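Local atomic coordinates of 3-hydroxyacyl-CoA dehydrogenase type-2 (Mycobacterium avium, PDB entry 3PPI), a protein that probably oxidises 3-hydroxyacyl-CoA substrates to 3-ketoacyl-CoA with NAD+, as a member of the short-chain dehydrogenase/reductase family. Residues 30-35 with 102-107; 89-94 with 145-150. All coordinates share one frame; numbering follows the deposited sequence.

Contact 1 joins strands 31-36 and 103-109, neighbours at the middle of the parallel sheet, and contact 2 packs helices 88-98 and 130-156 against the face of the sheet that carries Ile34 and Leu104. Contact 2 thus joins the two helices that come before and after the second strand of contact 1, while strand 31-36 comes from much earlier in the chain. They touch where Ile34 CD1 lies 3.8 Å from Ala94 O. Both are largely buried, contact 1 with an exposed glycine at its start and contact 2 with an exposed leucine at its rim. Backbone hydrogen bonds dominate the strand pair, whereas the helix pair meets through aliphatic side chains, next to a polar group that faces a second subunit.

Contact 1: residues 30-35 with 102-107; sequences GASAIV and GRLRYA
Ile34 and Leu104 form the apolar centre on one face of the strand pair, their side chains crossing obliquely with Ile34 CD1 3.9 Å from Leu104 CD2. Leu104 CG stands anti to the backbone N (chi1 177°), and the other methyl, CD1, leans back over the neighbouring strand near Ser32 O and Ala33 CA. Ile95 and Ala98 of helix 88-98 and Val151 of helix 130-156 cover this pair. On the other face Ala33 CB packs 3.9 Å from Tyr106 CB, while Ala31 CB meets the edge of the phenol ring near its plane, 4.1 Å from Tyr106 CE2. Arg105 CB, next in the chain, lies over the rim of one ring face. Counted along the chain the strands are 1 and 4, adjacent and parallel at the middle of the 3-2-1-4-5-6-7 Rossmann-type sheet of short-chain dehydrogenases. A beta bulge interrupts their ladder: Ser32 pairs with Leu104 but Ala33 with Tyr106, so Arg105 is the extra residue. Ser32 O spans the bulge, taking a nearly straight bond from Arg105 N (3.0 Å, 170°) and a weak one from Tyr106 N. Beyond it, Ile34 N bonds to Tyr106 O. Toward the start of the strands Ser32 N donates to Arg103 O at 2.8 Å, approaching from well above the carbonyl plane, whereas Arg103 N reaches Gly30 O in that carbonyl's plane. Ser32 OG lies close to Leu104 N, but at a poor angle for bonding; the hydroxyl is hydrogen-bonded to Ala98 O and Leu104 N to Asn99 OD1. At the polar edge Arg103, bent at chi2 (39°), gives NH1 a weak bond to Leu104 O and NH2 one to Ser154 O, while the extended Arg105 places NH2 at Glu159 O and NH1 at Arg166 O.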
loop_
_atom_site.group_PDB
_atom_site.type_symbol
_atom_site.label_atom_id
_atom_site.label_comp_id
_atom_site.label_asym_id
_atom_site.label_seq_id
_atom_site.Cartn_x
_atom_site.Cartn_y
_atom_site.Cartn_z
ATOM N N GLY A 30 -6.980 -20.133 31.125
ATOM C CA GLY A 30 -5.973 -21.195 31.162
ATOM C C GLY A 30 -4.753 -20.943 30.287
ATOM O O GLY A 30 -3.880 -21.791 30.193
ATOM N N ALA A 31 -4.670 -19.770 29.678
ATOM C CA ALA A 31 -3.630 -19.501 28.676
ATOM C C ALA A 31 -2.503 -18.618 29.212
ATOM O O ALA A 31 -2.652 -17.927 30.228
ATOM C CB ALA A 31 -4.250 -18.860 27.438
ATOM N N SER A 32 -1.375 -18.660 28.505
ATOM C CA SER A 32 -0.234 -17.805 28.793
ATOM C C SER A 32 0.304 -17.144 27.526
ATOM O O SER A 32 -0.005 -17.562 26.397
ATOM C CB SER A 32 0.874 -18.595 29.483
ATOM O OG SER A 32 1.260 -19.705 28.696
ATOM N N ALA A 33 1.122 -16.117 27.743
ATOM C CA ALA A 33 1.656 -15.277 26.687
ATOM C C ALA A 33 3.108 -14.923 26.996
ATOM O O ALA A 33 3.515 -14.890 28.166
ATOM C CB ALA A 33 0.835 -14.025 26.574
ATOM N N ILE A 34 3.883 -14.677 25.946
ATOM C CA ILE A 34 5.250 -14.144 26.065
ATOM C C ILE A 34 5.275 -12.763 25.415
ATOM O O ILE A 34 4.779 -12.589 24.295
ATOM C CB ILE A 34 6.285 -15.044 25.335
ATOM C CG1 ILE A 34 6.469 -16.379 26.053
ATOM C CG2 ILE A 34 7.656 -14.343 25.228
ATOM C CD1 ILE A 34 7.069 -17.448 25.152
ATOM N N VAL A 35 5.847 -11.782 26.097
ATOM C CA VAL A 35 6.048 -10.470 25.491
ATOM C C VAL A 35 7.528 -10.183 25.415
ATOM O O VAL A 35 8.186 -10.054 26.461
ATOM C CB VAL A 35 5.335 -9.354 26.287
ATOM C CG1 VAL A 35 5.561 -7.999 25.636
ATOM C CG2 VAL A 35 3.823 -9.647 26.398
ATOM N N GLY A 102 0.363 -21.731 32.296
ATOM C CA GLY A 102 -0.849 -21.973 31.510
ATOM C C GLY A 102 -0.410 -22.572 30.192
ATOM O O GLY A 102 0.756 -22.911 30.051
ATOM N N ARG A 103 -1.319 -22.720 29.229
ATOM C CA ARG A 103 -0.908 -23.182 27.915
ATOM C C ARG A 103 -0.529 -21.955 27.075
ATOM O O ARG A 103 -1.316 -21.029 26.925
ATOM C CB ARG A 103 -1.996 -24.028 27.213
ATOM C CG ARG A 103 -1.520 -24.705 25.874
ATOM C CD ARG A 103 -0.063 -25.206 26.025
ATOM N NE ARG A 103 0.479 -26.123 25.016
ATOM C CZ ARG A 103 1.301 -25.785 24.015
ATOM N NH1 ARG A 103 1.667 -24.514 23.796
ATOM N NH2 ARG A 103 1.751 -26.741 23.195
ATOM N N LEU A 104 0.696 -21.945 26.560
ATOM C CA LEU A 104 1.159 -20.843 25.726
ATOM C C LEU A 104 0.285 -20.769 24.496
ATOM O O LEU A 104 0.237 -21.721 23.713
ATOM C CB LEU A 104 2.620 -21.051 25.315
ATOM C CG LEU A 104 3.228 -20.002 24.384
ATOM C CD1 LEU A 104 3.139 -18.599 24.983
ATOM C CD2 LEU A 104 4.673 -20.380 24.094
ATOM N N ARG A 105 -0.412 -19.651 24.325
ATOM C CA ARG A 105 -1.215 -19.460 23.127
ATOM C C ARG A 105 -0.935 -18.151 22.379
ATOM O O ARG A 105 -1.377 -18.001 21.251
ATOM C CB ARG A 105 -2.696 -19.569 23.474
ATOM C CG ARG A 105 -3.117 -20.964 23.931
ATOM C CD ARG A 105 -4.656 -21.045 24.060
ATOM N NE ARG A 105 -5.113 -22.378 24.443
ATOM C CZ ARG A 105 -5.337 -23.401 23.613
ATOM N NH1 ARG A 105 -5.171 -23.289 22.301
ATOM N NH2 ARG A 105 -5.744 -24.564 24.112
ATOM N N TYR A 106 -0.178 -17.239 22.992
ATOM C CA TYR A 106 -0.019 -15.881 22.492
ATOM C C TYR A 106 1.386 -15.334 22.684
ATOM O O TYR A 106 2.041 -15.631 23.670
ATOM C CB TYR A 106 -0.978 -14.964 23.237
ATOM C CG TYR A 106 -2.417 -15.405 23.178
ATOM C CD1 TYR A 106 -3.147 -15.251 22.017
ATOM C CD2 TYR A 106 -3.038 -15.997 24.274
ATOM C CE1 TYR A 106 -4.462 -15.647 21.938
ATOM C CE2 TYR A 106 -4.361 -16.407 24.209
ATOM C CZ TYR A 106 -5.067 -16.225 23.029
ATOM O OH TYR A 106 -6.364 -16.615 22.914
ATOM N N ALA A 107 1.836 -14.509 21.745
ATOM C CA ALA A 107 3.069 -13.757 21.930
ATOM C C ALA A 107 2.903 -12.376 21.310
ATOM O O ALA A 107 2.219 -12.222 20.296
ATOM C CB ALA A 107 4.251 -14.491 21.310
#

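Contact 2: residues 89-94 with 145-150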
loop_
_atom_site.group_PDB
_atom_site.type_symbol
_atom_site.label_atom_id
_atom_site.label_comp_id
_atom_site.label_asym_id
_atom_site.label_seq_id
_atom_site.Cartn_x
_atom_site.Cartn_y
_atom_site.Cartn_z
ATOM N N ASP A 89 18.133 -21.114 22.193
ATOM C CA ASP A 89 18.136 -21.628 23.570
ATOM C C ASP A 89 17.364 -20.728 24.515
ATOM O O ASP A 89 16.599 -21.191 25.349
ATOM C CB ASP A 89 19.562 -21.750 24.131
ATOM C CG ASP A 89 20.406 -22.775 23.404
ATOM O OD1 ASP A 89 19.940 -23.352 22.390
ATOM O OD2 ASP A 89 21.567 -22.991 23.843
ATOM N N SER A 90 17.621 -19.436 24.400
ATOM C CA SER A 90 17.060 -18.444 25.298
ATOM C C SER A 90 15.545 -18.309 25.108
ATOM O O SER A 90 14.787 -18.219 26.078
ATOM C CB SER A 90 17.748 -17.103 25.031
ATOM O OG SER A 90 17.470 -16.172 26.045
ATOM N N VAL A 91 15.100 -18.304 23.856
ATOM C CA VAL A 91 13.668 -18.259 23.564
ATOM C C VAL A 91 12.963 -19.560 23.984
ATOM O O VAL A 91 11.852 -19.530 24.519
ATOM C CB VAL A 91 13.407 -17.937 22.080
ATOM C CG1 VAL A 91 11.914 -18.059 21.748
ATOM C CG2 VAL A 91 13.949 -16.526 21.755
ATOM N N LEU A 92 13.617 -20.697 23.763
ATOM C CA LEU A 92 13.061 -21.983 24.190
ATOM C C LEU A 92 12.841 -22.028 25.710
ATOM O O LEU A 92 11.864 -22.617 26.167
ATOM C CB LEU A 92 13.937 -23.151 23.723
ATOM C CG LEU A 92 13.860 -23.546 22.243
ATOM C CD1 LEU A 92 14.774 -24.768 22.010
ATOM C CD2 LEU A 92 12.432 -23.848 21.824
ATOM N N ALA A 93 13.737 -21.393 26.475
ATOM C CA ALA A 93 13.570 -21.271 27.921
ATOM C C ALA A 93 12.375 -20.382 28.278
ATOM O O ALA A 93 11.659 -20.662 29.236
ATOM C CB ALA A 93 14.859 -20.744 28.592
ATOM N N ALA A 94 12.165 -19.308 27.525
ATOM C CA ALA A 94 11.006 -18.451 27.763
ATOM C C ALA A 94 9.703 -19.218 27.494
ATOM O O ALA A 94 8.726 -19.048 28.201
ATOM C CB ALA A 94 11.089 -17.174 26.918
ATOM N N TYR A 145 11.658 -13.116 13.662
ATOM C CA TYR A 145 11.405 -14.412 13.027
ATOM C C TYR A 145 11.744 -15.556 13.974
ATOM O O TYR A 145 11.012 -16.544 14.039
ATOM C CB TYR A 145 12.153 -14.561 11.717
ATOM C CG TYR A 145 11.665 -15.717 10.869
ATOM C CD1 TYR A 145 10.483 -15.614 10.156
ATOM C CD2 TYR A 145 12.352 -16.919 10.825
ATOM C CE1 TYR A 145 10.011 -16.666 9.380
ATOM C CE2 TYR A 145 11.894 -17.990 10.049
ATOM C CZ TYR A 145 10.729 -17.850 9.325
ATOM O OH TYR A 145 10.254 -18.875 8.543
ATOM N N ASN A 146 12.822 -15.399 14.743
ATOM C CA ASN A 146 13.258 -16.436 15.681
ATOM C C ASN A 146 12.229 -16.649 16.796
ATOM O O ASN A 146 11.900 -17.784 17.127
ATOM C CB ASN A 146 14.627 -16.104 16.293
ATOM C CG ASN A 146 15.248 -17.289 17.033
ATOM O OD1 ASN A 146 15.404 -18.389 16.466
ATOM N ND2 ASN A 146 15.627 -17.069 18.300
ATOM N N VAL A 147 11.723 -15.559 17.361
ATOM C CA VAL A 147 10.681 -15.653 18.381
ATOM C C VAL A 147 9.431 -16.303 17.760
ATOM O O VAL A 147 8.866 -17.242 18.324
ATOM C CB VAL A 147 10.353 -14.270 18.992
ATOM C CG1 VAL A 147 9.161 -14.356 19.947
ATOM C CG2 VAL A 147 11.580 -13.715 19.716
ATOM N N ALA A 148 9.047 -15.842 16.569
ATOM C CA ALA A 148 7.817 -16.310 15.938
ATOM C C ALA A 148 7.851 -17.803 15.605
ATOM O O ALA A 148 6.849 -18.502 15.823
ATOM C CB ALA A 148 7.508 -15.503 14.684
ATOM N N ARG A 149 8.970 -18.282 15.045
ATOM C CA ARG A 149 9.044 -19.661 14.628
ATOM C C ARG A 149 8.957 -20.606 15.831
ATOM O O ARG A 149 8.239 -21.601 15.783
ATOM C CB ARG A 149 10.279 -19.926 13.753
ATOM C CG ARG A 149 11.561 -20.100 14.497
ATOM C CD ARG A 149 12.823 -20.025 13.610
ATOM N NE ARG A 149 13.964 -20.144 14.524
ATOM C CZ ARG A 149 14.485 -21.287 14.962
ATOM N NH1 ARG A 149 14.057 -22.465 14.514
ATOM N NH2 ARG A 149 15.455 -21.253 15.863
ATOM N N LEU A 150 9.639 -20.261 16.915
ATOM C CA LEU A 150 9.699 -21.122 18.090
ATOM C C LEU A 150 8.384 -21.090 18.882
ATOM O O LEU A 150 7.870 -22.150 19.307
ATOM C CB LEU A 150 10.901 -20.727 18.970
ATOM C CG LEU A 150 12.269 -20.938 18.303
ATOM C CD1 LEU A 150 13.427 -20.255 19.070
ATOM C CD2 LEU A 150 12.549 -22.446 18.147
#
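Val91 and Leu150 lead a small aliphatic helix-helix contact between helices 88-98 and 130-156, which lie side by side on one face of the sheet. The axes of the two short segments pass 10.0 Å apart, at 46° between their N-to-C directions. Val91 points at the partner helix with CG1 anti to its own N (chi1 173°), and this methyl lies 3.8 Å from Leu150 CD1. Its other branch, CG2, faces Val147 CG2 at 4.2 Å and touches the amide ND2 of Asn146. Leu92 reaches in from the rim, crossing Leu150 at about a right angle, with CD2 against CD2 at 3.9 Å. In this Rossmann-type alpha/beta fold the two helices flank strand 103-109 in sequence, the first leading into it and the second following. Beside the apolar patch, Arg149 grips Asn146 OD1 side-on through NE and NH2 (3.0 and 2.9 Å), the oxygen lying almost in the guanidinium plane. Leu150 CD2 covers part of one guanidinium face. With OD1 taking the two arginine N-H groups and ND2 donating to Val85 O, the orientation of the amide is set from both ends. Arg149 NH2 also forms a salt bridge with Glu88, and NH1 bonds to Ala128 O of the second subunit.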